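Local coordinates for probable TonB-dependent siderophore receptor PiuA (Acinetobacter baumannii, PDB 5FP1), which probably takes part in the first step of iron uptake across the outer membrane by binding iron-chelating siderophores, possibly including ferric enterobactin, at residues Y161-L166 against A181-Q186; G175-V180 against F209-P214; V251-Y256 against D689-T694. All blocks are in the same frame, centred on the assembly; numbering follows the deposited sequence.

Interaction 1: Y161-L166 against A181-Q186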
# COMPACT_ATOMS: atom_id res chain seq x y z
N TYR A 161 7.58 -0.03 23.05
CA TYR A 161 6.52 0.71 22.36
C TYR A 161 6.00 1.84 23.24
O TYR A 161 5.63 1.62 24.40
CB TYR A 161 5.42 -0.28 22.06
CG TYR A 161 4.19 0.20 21.34
CD1 TYR A 161 3.26 1.03 21.98
CD2 TYR A 161 3.89 -0.24 20.06
CE1 TYR A 161 2.10 1.42 21.35
CE2 TYR A 161 2.73 0.15 19.42
CZ TYR A 161 1.83 0.97 20.07
OH TYR A 161 0.66 1.35 19.45
N GLN A 162 5.99 3.06 22.70
CA GLN A 162 5.29 4.19 23.32
C GLN A 162 4.65 5.01 22.25
O GLN A 162 5.30 5.35 21.27
CB GLN A 162 6.26 5.08 24.12
CG GLN A 162 7.04 4.33 25.18
CD GLN A 162 8.26 5.11 25.65
OE1 GLN A 162 8.21 6.33 25.77
NE2 GLN A 162 9.36 4.41 25.90
N ARG A 163 3.38 5.37 22.43
CA ARG A 163 2.66 6.13 21.42
C ARG A 163 1.68 7.08 22.08
O ARG A 163 0.92 6.69 22.96
CB ARG A 163 1.89 5.16 20.52
CG ARG A 163 1.19 5.83 19.34
CD ARG A 163 0.42 4.80 18.55
NE ARG A 163 -0.32 5.35 17.42
CZ ARG A 163 0.19 5.58 16.20
NH1 ARG A 163 1.48 5.36 15.95
NH2 ARG A 163 -0.58 6.06 15.24
N ILE A 164 1.71 8.33 21.66
CA ILE A 164 0.73 9.31 22.12
C ILE A 164 0.11 9.94 20.90
O ILE A 164 0.83 10.35 19.98
CB ILE A 164 1.41 10.41 22.97
CG1 ILE A 164 1.97 9.80 24.26
CG2 ILE A 164 0.41 11.51 23.32
CD1 ILE A 164 2.98 10.68 24.96
N THR A 165 -1.21 10.00 20.86
CA THR A 165 -1.90 10.79 19.86
C THR A 165 -2.88 11.72 20.54
O THR A 165 -3.40 11.41 21.61
CB THR A 165 -2.71 9.90 18.90
OG1 THR A 165 -3.59 9.10 19.66
CG2 THR A 165 -1.82 8.98 18.10
N LEU A 166 -3.11 12.86 19.91
CA LEU A 166 -4.10 13.85 20.35
C LEU A 166 -4.82 14.36 19.13
O LEU A 166 -4.18 14.62 18.12
CB LEU A 166 -3.42 15.01 21.06
CG LEU A 166 -3.58 14.92 22.57
CD1 LEU A 166 -2.25 14.55 23.20
CD2 LEU A 166 -4.10 16.23 23.14
N ALA A 181 -4.45 16.89 14.56
CA ALA A 181 -4.01 15.63 15.16
C ALA A 181 -2.49 15.67 15.29
O ALA A 181 -1.81 16.24 14.46
CB ALA A 181 -4.46 14.45 14.31
N VAL A 182 -1.98 15.12 16.38
CA VAL A 182 -0.55 15.13 16.64
C VAL A 182 -0.16 13.73 17.06
O VAL A 182 -0.95 13.01 17.65
CB VAL A 182 -0.15 16.14 17.74
CG1 VAL A 182 1.34 16.33 17.76
CG2 VAL A 182 -0.80 17.50 17.50
N LEU A 183 1.07 13.35 16.73
CA LEU A 183 1.55 11.99 16.93
C LEU A 183 2.99 12.04 17.42
O LEU A 183 3.82 12.76 16.86
CB LEU A 183 1.51 11.18 15.62
CG LEU A 183 2.25 9.83 15.65
CD1 LEU A 183 1.48 8.80 16.44
CD2 LEU A 183 2.54 9.31 14.23
N GLY A 184 3.25 11.22 18.42
CA GLY A 184 4.59 10.83 18.83
C GLY A 184 4.64 9.34 19.01
O GLY A 184 3.82 8.77 19.71
N HIS A 185 5.61 8.67 18.37
CA HIS A 185 5.61 7.22 18.37
C HIS A 185 7.00 6.63 18.34
O HIS A 185 7.85 7.11 17.61
CB HIS A 185 4.85 6.68 17.17
CG HIS A 185 4.89 5.19 17.05
ND1 HIS A 185 3.85 4.39 17.46
CD2 HIS A 185 5.86 4.35 16.61
CE1 HIS A 185 4.19 3.12 17.30
NE2 HIS A 185 5.39 3.07 16.76
N GLN A 186 7.21 5.57 19.11
CA GLN A 186 8.43 4.74 18.98
C GLN A 186 8.10 3.32 19.30
O GLN A 186 7.23 3.03 20.15
CB GLN A 186 9.56 5.22 19.89
CG GLN A 186 9.27 5.10 21.37
CD GLN A 186 10.49 5.34 22.25
OE1 GLN A 186 10.81 4.55 23.13
NE2 GLN A 186 11.18 6.44 22.01
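His185 turns a ring edge to the face of Tyr161 in a T-shaped stack, centroids 5.3 Å apart and planes at 80°. Arg163 passes the imidazole as an extended chain, CG anti to the backbone N (chi1 -175°). Its CG lies in the imidazole plane, 3.6 Å from His185 ND1, and its NH1 reaches to 3.0 Å from the same ND1. Leu183 lays CD1 over the centre of one guanidinium face, 3.5 Å from Arg163 CZ, and the same methyl meets Thr165 CG2 at 3.7 Å. Two outside partners hold the polar ends: Glu110 of the plug forms a salt bridge with Arg163 NH1, and Asn187 OD1 is hydrogen-bonded to His185 NE2. On the other face of the hairpin Gln162 and Gln186 run side by side in one direction, amide planes 43° apart; NE2 of Gln162 is 3.1 Å from OE1 of Gln186, but the angle is too poor for a hydrogen bond. Six backbone hydrogen bonds join the antiparallel strands, two at each of the pairs Gln162-Gln186, Ile164-Gly184 and Leu166-Val182. In the barrel wall, backbone hydrogen bonds pair Arg163 with Ala155 of strand 149-157 and His185 with Arg200 of strand 197-209.

Interaction 2: G175-V180 against F209-P214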
# COMPACT_ATOMS: atom_id res chain seq x y z
N GLY A 175 -19.86 28.36 10.93
CA GLY A 175 -19.51 27.64 9.71
C GLY A 175 -18.02 27.29 9.60
O GLY A 175 -17.62 26.63 8.63
N ILE A 176 -17.22 27.75 10.57
CA ILE A 176 -15.77 27.52 10.57
C ILE A 176 -15.46 26.51 11.65
O ILE A 176 -15.98 26.57 12.77
CB ILE A 176 -14.98 28.82 10.81
CG1 ILE A 176 -15.38 29.88 9.78
CG2 ILE A 176 -13.49 28.57 10.74
CD1 ILE A 176 -14.57 31.16 9.85
N ALA A 177 -14.64 25.52 11.29
CA ALA A 177 -14.11 24.59 12.27
C ALA A 177 -12.64 24.28 11.96
O ALA A 177 -12.23 24.38 10.82
CB ALA A 177 -14.92 23.34 12.32
N ALA A 178 -11.86 23.97 12.99
CA ALA A 178 -10.44 23.69 12.83
C ALA A 178 -10.12 22.45 13.61
O ALA A 178 -10.75 22.17 14.62
CB ALA A 178 -9.59 24.86 13.31
N ARG A 179 -9.16 21.66 13.11
CA ARG A 179 -8.84 20.38 13.72
C ARG A 179 -7.33 20.19 13.66
O ARG A 179 -6.67 20.69 12.76
CB ARG A 179 -9.54 19.27 12.95
CG ARG A 179 -9.37 17.90 13.56
CD ARG A 179 -10.11 16.86 12.75
NE ARG A 179 -10.10 15.56 13.40
CZ ARG A 179 -10.90 14.56 13.07
NH1 ARG A 179 -11.77 14.70 12.07
NH2 ARG A 179 -10.84 13.42 13.73
N VAL A 180 -6.77 19.52 14.65
CA VAL A 180 -5.36 19.14 14.58
C VAL A 180 -5.18 17.78 15.24
O VAL A 180 -5.72 17.52 16.31
CB VAL A 180 -4.44 20.18 15.23
CG1 VAL A 180 -4.72 20.31 16.71
CG2 VAL A 180 -2.98 19.80 15.00
N PHE A 209 -14.28 26.10 6.15
CA PHE A 209 -15.12 27.29 6.13
C PHE A 209 -16.40 26.99 5.36
O PHE A 209 -16.37 26.23 4.38
CB PHE A 209 -14.40 28.42 5.42
CG PHE A 209 -13.03 28.74 5.97
CD1 PHE A 209 -11.91 28.08 5.51
CD2 PHE A 209 -12.87 29.75 6.91
CE1 PHE A 209 -10.65 28.39 5.99
CE2 PHE A 209 -11.61 30.07 7.40
CZ PHE A 209 -10.50 29.40 6.93
N GLY A 210 -17.53 27.58 5.78
CA GLY A 210 -18.78 27.43 5.01
C GLY A 210 -19.54 26.16 5.31
O GLY A 210 -20.40 25.72 4.53
N LEU A 211 -19.27 25.57 6.46
CA LEU A 211 -20.00 24.40 6.88
C LEU A 211 -21.49 24.66 6.74
O LEU A 211 -21.97 25.73 7.09
CB LEU A 211 -19.68 24.05 8.32
CG LEU A 211 -18.34 23.36 8.58
CD1 LEU A 211 -18.05 23.38 10.08
CD2 LEU A 211 -18.36 21.94 8.03
N ASP A 212 -22.20 23.66 6.21
CA ASP A 212 -23.66 23.71 6.06
C ASP A 212 -24.13 24.83 5.16
O ASP A 212 -25.26 25.27 5.26
CB ASP A 212 -24.33 23.84 7.43
CG ASP A 212 -24.18 22.60 8.27
OD1 ASP A 212 -24.12 21.49 7.69
OD2 ASP A 212 -24.11 22.72 9.51
N THR A 213 -23.26 25.31 4.27
CA THR A 213 -23.65 26.30 3.28
C THR A 213 -23.24 25.82 1.90
O THR A 213 -22.54 24.82 1.78
CB THR A 213 -22.97 27.65 3.50
OG1 THR A 213 -21.63 27.62 2.97
CG2 THR A 213 -22.96 28.03 4.97
N PRO A 214 -23.69 26.54 0.85
CA PRO A 214 -23.44 26.18 -0.55
C PRO A 214 -22.01 26.42 -1.03
O PRO A 214 -21.67 26.02 -2.13
CB PRO A 214 -24.39 27.13 -1.32
CG PRO A 214 -25.45 27.52 -0.34
CD PRO A 214 -24.73 27.58 0.97
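The Phe209 ring meets Ile176 at its edge: CD1 of Ile176 lies near the ring plane, 3.7 Å from Phe209 CD2, and the branch methyl CG2 of Ile176 adds a looser contact, 4.1 Å from Phe209 CE2. Ile176 CG1 and Phe209 CG both stand anti to their carbonyl carbon, beside the backbone N (Phe209 chi1 -55°), which brings the aromatic edge against the isoleucine end while the two side chains cross at a slant. This is the rim of the beta-barrel, where a type II beta turn from Gly210 to Thr213 carries the chain from strand 197-209 into strand 215-226 and meets the residues leading into strand 177-188. The position suits the short turns that join strands on the periplasmic side of TonB-dependent receptors. A second flat group, the peptide carbonyl of Gly175, receives the N-H of Leu211 in its own plane, on a lone pair; Leu211 N is 2.9 Å from Gly175 O, with an angle of 161° at the hydrogen. The Leu211 side chain then folds over the same oxygen, its CG 3.3 Å from Gly175 O, and sends CD1 on to Ala177 CB at 3.8 Å. CB and CG of Leu211 thus pack against the oxygen that its N-H holds. Further along the strand, Ala177 pairs by backbone hydrogen bonding with Thr208 of strand 197-209. Within the turn the carbonyl of Gly210 is held twice from one face of its plane: Thr213 N closes the turn at 2.9 Å from Gly210 O, and Thr213 OG1, tilted 24° from the plane, donates to Gly210 O at 2.7 Å.

Interaction 3: V251-Y256 against D689-T694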
# COMPACT_ATOMS: atom_id res chain seq x y z
N VAL A 251 16.73 -20.23 11.28
CA VAL A 251 17.49 -19.53 12.28
C VAL A 251 16.50 -19.06 13.33
O VAL A 251 15.28 -19.07 13.11
CB VAL A 251 18.25 -18.32 11.71
CG1 VAL A 251 19.26 -18.79 10.69
CG2 VAL A 251 17.27 -17.34 11.06
N LYS A 252 17.03 -18.66 14.47
CA LYS A 252 16.18 -18.29 15.60
C LYS A 252 15.21 -17.17 15.23
O LYS A 252 15.57 -16.21 14.56
CB LYS A 252 17.04 -17.83 16.76
CG LYS A 252 16.29 -17.73 18.08
CD LYS A 252 17.22 -17.26 19.19
CE LYS A 252 16.46 -17.07 20.49
NZ LYS A 252 17.37 -16.69 21.61
N GLN A 253 13.99 -17.29 15.71
CA GLN A 253 12.98 -16.27 15.51
C GLN A 253 13.52 -14.92 15.95
O GLN A 253 14.19 -14.80 16.97
CB GLN A 253 11.71 -16.64 16.31
CG GLN A 253 10.58 -15.65 16.15
CD GLN A 253 9.29 -16.09 16.82
OE1 GLN A 253 9.25 -17.05 17.57
NE2 GLN A 253 8.22 -15.39 16.51
N GLY A 254 13.25 -13.87 15.16
CA GLY A 254 13.67 -12.54 15.53
C GLY A 254 15.15 -12.22 15.35
O GLY A 254 15.61 -11.21 15.83
N THR A 255 15.87 -13.03 14.58
CA THR A 255 17.27 -12.74 14.27
C THR A 255 17.37 -11.54 13.32
O THR A 255 16.63 -11.46 12.32
CB THR A 255 17.97 -13.97 13.67
OG1 THR A 255 17.94 -15.05 14.63
CG2 THR A 255 19.40 -13.65 13.30
N TYR A 256 18.26 -10.61 13.63
CA TYR A 256 18.45 -9.39 12.82
C TYR A 256 19.81 -9.35 12.17
O TYR A 256 20.82 -9.37 12.87
CB TYR A 256 18.29 -8.16 13.70
CG TYR A 256 18.43 -6.82 13.02
CD1 TYR A 256 17.49 -6.36 12.11
CD2 TYR A 256 19.51 -5.98 13.33
CE1 TYR A 256 17.62 -5.11 11.53
CE2 TYR A 256 19.64 -4.74 12.76
CZ TYR A 256 18.69 -4.29 11.86
OH TYR A 256 18.86 -3.03 11.30
N ASP A 689 2.69 -16.09 19.04
CA ASP A 689 4.11 -15.85 18.76
C ASP A 689 4.61 -16.65 17.54
O ASP A 689 5.70 -17.21 17.51
CB ASP A 689 4.97 -16.15 19.99
CG ASP A 689 6.29 -15.42 19.96
OD1 ASP A 689 6.44 -14.41 19.22
OD2 ASP A 689 7.21 -15.87 20.68
N LYS A 690 3.78 -16.68 16.52
CA LYS A 690 4.09 -17.43 15.31
C LYS A 690 5.24 -16.71 14.55
O LYS A 690 5.22 -15.50 14.38
CB LYS A 690 2.84 -17.46 14.44
CG LYS A 690 2.99 -18.11 13.08
CD LYS A 690 3.20 -19.60 13.18
CE LYS A 690 3.48 -20.14 11.80
NZ LYS A 690 3.57 -21.63 11.75
N ARG A 691 6.22 -17.49 14.12
CA ARG A 691 7.23 -17.06 13.16
C ARG A 691 6.71 -17.27 11.74
O ARG A 691 6.52 -18.40 11.26
CB ARG A 691 8.54 -17.84 13.35
CG ARG A 691 9.69 -17.41 12.42
CD ARG A 691 10.89 -18.34 12.63
NE ARG A 691 12.10 -17.99 11.86
CZ ARG A 691 12.54 -18.65 10.80
NH1 ARG A 691 11.85 -19.65 10.30
NH2 ARG A 691 13.65 -18.27 10.20
N TYR A 692 6.46 -16.15 11.08
CA TYR A 692 6.03 -16.18 9.70
C TYR A 692 6.60 -14.98 8.94
O TYR A 692 7.28 -14.12 9.54
CB TYR A 692 4.48 -16.25 9.59
CG TYR A 692 3.72 -15.01 10.00
CD1 TYR A 692 3.54 -14.68 11.34
CD2 TYR A 692 3.18 -14.15 9.03
CE1 TYR A 692 2.85 -13.55 11.71
CE2 TYR A 692 2.51 -13.01 9.39
CZ TYR A 692 2.31 -12.72 10.72
OH TYR A 692 1.63 -11.58 11.08
N PHE A 693 6.35 -14.97 7.63
CA PHE A 693 6.93 -14.01 6.71
C PHE A 693 5.85 -13.28 5.90
O PHE A 693 5.02 -13.92 5.25
CB PHE A 693 7.90 -14.75 5.80
CG PHE A 693 9.04 -15.38 6.55
CD1 PHE A 693 8.92 -16.63 7.09
CD2 PHE A 693 10.21 -14.66 6.79
CE1 PHE A 693 9.93 -17.17 7.84
CE2 PHE A 693 11.24 -15.21 7.52
CZ PHE A 693 11.09 -16.44 8.07
N THR A 694 5.92 -11.96 5.94
CA THR A 694 4.96 -11.08 5.26
C THR A 694 5.43 -10.59 3.89
O THR A 694 4.63 -10.06 3.14
CB THR A 694 4.69 -9.85 6.11
OG1 THR A 694 5.94 -9.30 6.52
CG2 THR A 694 3.87 -10.23 7.30
O HOH W 1 14.03 -15.89 12.13
O HOH W 2 7.33 -19.14 18.42
O HOH W 3 9.91 -16.01 20.33
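A loop at the end of the barrel remote from its short turns, consistent with the extracellular side, brings Gln253 against Asp689 and Arg691 on the segment that runs into strand 693-696. With CG anti to the backbone N (chi1 -179°) and the chain straight, Gln253 carries its amide across to Asp689, and NE2 donates a long hydrogen bond to Asp689 O at 3.3 Å; the oxygen lies close to the amide plane, but the donor stands 64° out of the carbonyl plane. A water bridges that amide and the carboxylate of Asp689, 3.0 Å from Gln253 OE1 and 2.7 Å from Asp689 OD2. Arg708 N holds the other oxygen, OD1. Gln253 sits inside a type II beta turn, Lys252 to Thr255, whose Lys252 carbonyl accepts both N and OG1 of Thr255 from one face. The same carbonyl receives a second bridging water, 2.9 Å from Lys252 O and 2.9 Å from Arg691 NE. Arg691, extended as far as NE, runs antiparallel to the Gln253 chain, guanidinium and amide planes 80° apart. Its guanidinium is sandwiched: Val251 O lies over one face, 3.4 Å from Arg691 NH2 at an angle too poor for a hydrogen bond, and Phe693 CZ lies over the centre of the other. Ala249 O accepts a hydrogen bond from NH2.

Overall arrangement
From the N terminus the chain passes through the plug before entering the barrel. Strands 161-171 and 177-188 form the hairpin that interaction 1 closes, just after the first barrel strand, 149-157. Interaction 2 begins at 175-180, where the hairpin turn runs into strand 177-188, and ends after strand 197-209, so the two contacts alternate along the chain and cross; both use strand 177-188, and their centres lie about 27 Å apart. Interaction 2 thereby ties two successive turns on the same rim. Interaction 3 follows in series and closes a far longer loop, from 251-256 to 689-694 near the C terminus. It lies across the chain's centre from interaction 2, the centres about 49 Å apart.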